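Local coordinates for protein putative ATP binding component of ABC-transporter (Escherichia coli, PDB 2R5O) that is the C-terminal, carbohydrate-binding domain of an ABC transporter that exports O-antigen polysaccharide, a longer protein whose other part probably binds and hydrolyses ATP, at residues 130-142 and 171-183. Numbering follows the deposited sequence.
Sequences LPVDLNSGDYLLS and SMDFWGVIDLKSS. With NA (sodium ion), chain K.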
loop_
_atom_site.group_PDB
_atom_site.type_symbol
_atom_site.label_atom_id
_atom_site.label_comp_id
_atom_site.label_asym_id
_atom_site.label_seq_id
_atom_site.Cartn_x
_atom_site.Cartn_y
_atom_site.Cartn_z
ATOM N N LEU A 130 9.007 8.890 -1.447
ATOM C CA LEU A 130 7.863 8.161 -0.957
ATOM C C LEU A 130 8.312 7.061 -0.010
ATOM O O LEU A 130 9.430 6.563 -0.111
ATOM C CB LEU A 130 7.037 7.590 -2.123
ATOM C CG LEU A 130 7.803 6.637 -3.043
ATOM C CD1 LEU A 130 7.626 5.189 -2.638
ATOM C CD2 LEU A 130 7.429 6.835 -4.513
ATOM N N PRO A 131 7.413 6.697 0.912
ATOM C CA PRO A 131 7.668 5.588 1.811
ATOM C C PRO A 131 7.391 4.280 1.079
ATOM O O PRO A 131 6.323 4.101 0.500
ATOM C CB PRO A 131 6.677 5.833 2.951
ATOM C CG PRO A 131 5.534 6.460 2.307
ATOM C CD PRO A 131 6.101 7.309 1.192
ATOM N N VAL A 132 8.346 3.374 1.099
ATOM C CA VAL A 132 8.208 2.166 0.315
ATOM C C VAL A 132 7.376 1.151 1.138
ATOM O O VAL A 132 7.901 0.213 1.761
ATOM C CB VAL A 132 9.566 1.642 -0.135
ATOM C CG1 VAL A 132 9.409 0.410 -1.019
ATOM C CG2 VAL A 132 10.327 2.756 -0.904
ATOM N N ASP A 133 6.070 1.378 1.125
ATOM C CA ASP A 133 5.087 0.651 1.983
ATOM C C ASP A 133 4.657 -0.683 1.289
ATOM O O ASP A 133 3.509 -0.864 0.894
ATOM C CB ASP A 133 3.882 1.569 2.288
ATOM C CG ASP A 133 4.189 2.699 3.256
ATOM O OD1 ASP A 133 5.230 2.685 3.924
ATOM O OD2 ASP A 133 3.368 3.645 3.374
ATOM N N LEU A 134 5.654 -1.547 1.084
ATOM C CA LEU A 134 5.557 -2.799 0.353
ATOM C C LEU A 134 6.162 -3.916 1.169
ATOM O O LEU A 134 7.002 -3.685 2.053
ATOM C CB LEU A 134 6.292 -2.729 -1.003
ATOM C CG LEU A 134 5.824 -1.647 -1.971
ATOM C CD1 LEU A 134 6.653 -1.650 -3.222
ATOM C CD2 LEU A 134 4.366 -1.783 -2.317
ATOM N N ASN A 135 5.720 -5.143 0.911
ATOM C CA ASN A 135 6.251 -6.295 1.622
ATOM C C ASN A 135 7.628 -6.661 1.048
ATOM O O ASN A 135 8.057 -6.173 -0.006
ATOM C CB ASN A 135 5.273 -7.480 1.498
ATOM C CG ASN A 135 5.254 -8.371 2.724
ATOM O OD1 ASN A 135 6.100 -8.234 3.610
ATOM N ND2 ASN A 135 4.283 -9.268 2.781
ATOM N N SER A 136 8.348 -7.524 1.747
ATOM C CA SER A 136 9.634 -7.996 1.228
ATOM C C SER A 136 9.436 -8.568 -0.157
ATOM O O SER A 136 8.406 -9.218 -0.418
ATOM C CB SER A 136 10.203 -9.132 2.081
ATOM O OG SER A 136 10.554 -8.672 3.366
ATOM N N GLY A 137 10.404 -8.343 -1.048
ATOM C CA GLY A 137 10.351 -8.899 -2.394
ATOM C C GLY A 137 10.980 -7.960 -3.406
ATOM O O GLY A 137 11.660 -7.021 -3.047
ATOM N N ASP A 138 10.799 -8.259 -4.676
ATOM C CA ASP A 138 11.394 -7.516 -5.793
ATOM C C ASP A 138 10.284 -6.804 -6.570
ATOM O O ASP A 138 9.189 -7.372 -6.774
ATOM C CB ASP A 138 12.125 -8.479 -6.739
ATOM C CG ASP A 138 13.426 -9.020 -6.166
ATOM O OD1 ASP A 138 13.909 -8.508 -5.147
ATOM O OD2 ASP A 138 13.962 -9.981 -6.766
ATOM N N TYR A 139 10.570 -5.591 -7.015
ATOM C CA TYR A 139 9.603 -4.763 -7.710
ATOM C C TYR A 139 10.306 -4.100 -8.896
ATOM O O TYR A 139 11.533 -3.965 -8.943
ATOM C CB TYR A 139 9.029 -3.726 -6.736
ATOM C CG TYR A 139 8.389 -4.379 -5.524
ATOM C CD1 TYR A 139 7.086 -4.841 -5.558
ATOM C CD2 TYR A 139 9.123 -4.605 -4.370
ATOM C CE1 TYR A 139 6.507 -5.455 -4.491
ATOM C CE2 TYR A 139 8.559 -5.217 -3.269
ATOM C CZ TYR A 139 7.235 -5.655 -3.339
ATOM O OH TYR A 139 6.633 -6.275 -2.275
ATOM N N LEU A 140 9.496 -3.650 -9.841
ATOM C CA LEU A 140 9.956 -3.025 -11.056
ATOM C C LEU A 140 9.578 -1.570 -11.087
ATOM O O LEU A 140 8.388 -1.221 -10.934
ATOM C CB LEU A 140 9.357 -3.708 -12.278
ATOM C CG LEU A 140 9.599 -5.215 -12.402
ATOM C CD1 LEU A 140 8.877 -5.807 -13.579
ATOM C CD2 LEU A 140 11.095 -5.520 -12.473
ATOM N N LEU A 141 10.575 -0.714 -11.280
ATOM C CA LEU A 141 10.400 0.737 -11.330
ATOM C C LEU A 141 10.571 1.227 -12.756
ATOM O O LEU A 141 11.461 0.782 -13.485
ATOM C CB LEU A 141 11.440 1.412 -10.422
ATOM C CG LEU A 141 11.529 2.938 -10.429
ATOM C CD1 LEU A 141 10.283 3.587 -9.889
ATOM C CD2 LEU A 141 12.768 3.374 -9.642
ATOM N N SER A 142 9.724 2.182 -13.128
ATOM C CA SER A 142 9.814 2.940 -14.385
ATOM C C SER A 142 9.958 4.429 -14.097
ATOM O O SER A 142 9.316 4.940 -13.189
ATOM C CB SER A 142 8.499 2.786 -15.177
ATOM O OG SER A 142 8.172 1.427 -15.406
ATOM N N SER A 171 12.048 -7.283 8.559
ATOM C CA SER A 171 12.281 -8.362 9.531
ATOM C C SER A 171 11.087 -9.304 9.595
ATOM O O SER A 171 11.263 -10.523 9.552
ATOM C CB SER A 171 12.614 -7.809 10.924
ATOM O OG SER A 171 11.635 -6.915 11.364
ATOM N N MET A 172 9.882 -8.751 9.744
ATOM C CA MET A 172 8.665 -9.561 9.825
ATOM C C MET A 172 7.689 -9.158 8.737
ATOM O O MET A 172 7.102 -8.057 8.761
ATOM C CB MET A 172 8.013 -9.403 11.181
ATOM C CG MET A 172 8.927 -9.841 12.315
ATOM S SD MET A 172 8.018 -10.126 13.825
ATOM C CE MET A 172 9.311 -9.958 15.037
ATOM N N ASP A 173 7.480 -10.068 7.794
ATOM C CA ASP A 173 6.523 -9.831 6.712
ATOM C C ASP A 173 5.083 -9.868 7.256
ATOM O O ASP A 173 4.768 -10.631 8.156
ATOM C CB ASP A 173 6.652 -10.922 5.645
ATOM C CG ASP A 173 7.865 -10.762 4.779
ATOM O OD1 ASP A 173 8.720 -9.901 5.092
ATOM O OD2 ASP A 173 7.947 -11.511 3.778
ATOM N N PHE A 174 4.206 -9.063 6.646
ATOM C CA PHE A 174 2.787 -9.153 6.847
ATOM C C PHE A 174 2.278 -10.060 5.694
ATOM O O PHE A 174 3.098 -10.668 4.970
ATOM C CB PHE A 174 2.135 -7.761 6.863
ATOM C CG PHE A 174 2.443 -6.925 5.635
ATOM C CD1 PHE A 174 1.678 -7.013 4.500
ATOM C CD2 PHE A 174 3.513 -6.033 5.634
ATOM C CE1 PHE A 174 1.973 -6.269 3.396
ATOM C CE2 PHE A 174 3.835 -5.305 4.508
ATOM C CZ PHE A 174 3.055 -5.418 3.402
ATOM N N TRP A 175 0.982 -10.244 5.568
ATOM C CA TRP A 175 0.429 -11.058 4.474
ATOM C C TRP A 175 0.086 -10.132 3.325
ATOM O O TRP A 175 -0.567 -9.090 3.508
ATOM C CB TRP A 175 -0.837 -11.810 4.903
ATOM C CG TRP A 175 -0.615 -12.960 5.828
ATOM C CD1 TRP A 175 -0.199 -12.895 7.126
ATOM C CD2 TRP A 175 -0.793 -14.353 5.533
ATOM N NE1 TRP A 175 -0.106 -14.157 7.655
ATOM C CE2 TRP A 175 -0.471 -15.071 6.703
ATOM C CE3 TRP A 175 -1.198 -15.065 4.397
ATOM C CZ2 TRP A 175 -0.524 -16.464 6.770
ATOM C CZ3 TRP A 175 -1.264 -16.454 4.466
ATOM C CH2 TRP A 175 -0.935 -17.137 5.647
ATOM N N GLY A 176 0.554 -10.485 2.143
ATOM C CA GLY A 176 0.219 -9.739 0.974
ATOM C C GLY A 176 1.367 -8.951 0.453
ATOM O O GLY A 176 2.531 -9.365 0.533
ATOM N N VAL A 177 1.047 -7.851 -0.172
ATOM C CA VAL A 177 2.046 -7.103 -0.921
ATOM C C VAL A 177 2.173 -5.660 -0.512
ATOM O O VAL A 177 3.268 -5.094 -0.592
ATOM C CB VAL A 177 1.801 -7.268 -2.441
ATOM C CG1 VAL A 177 0.379 -6.963 -2.854
ATOM C CG2 VAL A 177 2.802 -6.496 -3.254
ATOM N N ILE A 178 1.067 -5.050 -0.086
ATOM C CA ILE A 178 1.067 -3.621 0.249
ATOM C C ILE A 178 0.824 -3.428 1.738
ATOM O O ILE A 178 -0.010 -4.099 2.347
ATOM C CB ILE A 178 0.023 -2.871 -0.593
ATOM C CG1 ILE A 178 -1.392 -3.452 -0.460
ATOM C CG2 ILE A 178 0.454 -2.892 -2.054
ATOM C CD1 ILE A 178 -2.488 -2.506 -0.846
ATOM N N ASP A 179 1.543 -2.478 2.319
ATOM C CA ASP A 179 1.456 -2.229 3.743
ATOM C C ASP A 179 0.520 -1.056 4.017
ATOM O O ASP A 179 0.895 0.101 3.792
ATOM C CB ASP A 179 2.822 -1.960 4.341
ATOM C CG ASP A 179 2.829 -2.018 5.835
ATOM O OD1 ASP A 179 1.770 -2.142 6.477
ATOM O OD2 ASP A 179 3.946 -1.963 6.385
ATOM N N LEU A 180 -0.677 -1.343 4.523
ATOM C CA LEU A 180 -1.628 -0.305 4.894
ATOM C C LEU A 180 -1.390 0.243 6.312
ATOM O O LEU A 180 -2.084 1.137 6.755
ATOM C CB LEU A 180 -3.060 -0.825 4.755
ATOM C CG LEU A 180 -3.469 -1.072 3.300
ATOM C CD1 LEU A 180 -4.817 -1.758 3.238
ATOM C CD2 LEU A 180 -3.473 0.238 2.460
ATOM N N LYS A 181 -0.414 -0.298 7.043
ATOM C CA LYS A 181 0.075 0.315 8.284
ATOM C C LYS A 181 -1.002 0.456 9.353
ATOM O O LYS A 181 -1.116 1.474 10.024
ATOM C CB LYS A 181 0.760 1.657 7.988
ATOM C CG LYS A 181 1.969 1.499 7.084
ATOM C CD LYS A 181 2.829 2.754 6.919
ATOM C CE LYS A 181 3.532 3.157 8.214
ATOM N NZ LYS A 181 4.076 4.536 8.145
ATOM N N SER A 182 -1.750 -0.600 9.581
ATOM C CA SER A 182 -2.809 -0.535 10.566
ATOM C C SER A 182 -2.257 -0.349 11.965
ATOM O O SER A 182 -1.220 -0.933 12.329
ATOM C CB SER A 182 -3.595 -1.834 10.543
ATOM O OG SER A 182 -4.753 -1.780 11.386
ATOM N N SER A 183 -2.986 0.420 12.777
ATOM C CA SER A 183 -2.810 0.419 14.225
ATOM C C SER A 183 -3.787 -0.572 14.837
ATOM O O SER A 183 -4.684 -1.082 14.158
ATOM C CB SER A 183 -2.949 1.815 14.826
ATOM O OG SER A 183 -4.243 2.312 14.644
HETATM NA NA NA K . 1.193 -3.205 8.885
HETATM O O HOH W 1 5.722 4.557 6.074
HETATM O O HOH W 2 0.668 2.970 3.480
HETATM O O HOH W 3 3.031 5.859 5.212
HETATM O O HOH W 4 6.579 -2.488 4.624
HETATM O O HOH W 5 6.889 -10.944 0.935
HETATM O O HOH W 6 4.101 -2.701 9.147
HETATM O O HOH W 7 1.185 -1.595 11.240
HETATM O O HOH W 8 1.898 -5.705 9.768
#
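In one of the two modelled conformers of Phe174, the Asn135 amide lies flat on one ring face. The two planes are 9° apart, and Asn135 CG sits 3.7 Å above the ring centre. Ile178 N and a water lie at the ring edge. The Tyr139 ring has Leu134 CD1 over the centre of one face. Its edge meets Val177 CG2, and its hydroxyl donates to Asn135 O.

Asn135 ND2 uses both N-H groups on the backbone of 171-183. One bond runs to Gly176 O at 2.9 Å, nearly straight at 174° and in the amide plane. The other runs to Phe174 O, also 2.9 Å and more bent. With the ring stacked on one amide face, these two bonds fix the rotation of the amide. Phe174 brings its ring against that face, with CG set between its own N and carbonyl carbon (chi1 54°).

The backbones meet in one bridge, Leu134 with Ile178. Asn135 N donates to Val177 O (2.9 Å) and Asp179 N to Asp133 O (2.9 Å). Beside it, Leu134 CD2 packs on Ile178 CG2. At one end Ser136 OG donates to Asp173 OD1 at 2.8 Å, on the syn side of the carboxylate. At the other, the Asp133 carboxylate reaches Lys181 NZ through a water, and Asn69 also binds Asp133 OD1.

Asp179 OD1 binds a sodium ion at 2.7 Å and accepts from Lys181 N, an Asx turn. Tyr102 of the second subunit and three waters complete the ion's ligands. Trp175, Gly176 and Ser183 extend a sheet of that subunit. The contact thus ties the turn between two strands of the immunoglobulin-like domain to the C-terminal segment at the dimer interface, consistent with the domain swapping described for this protein.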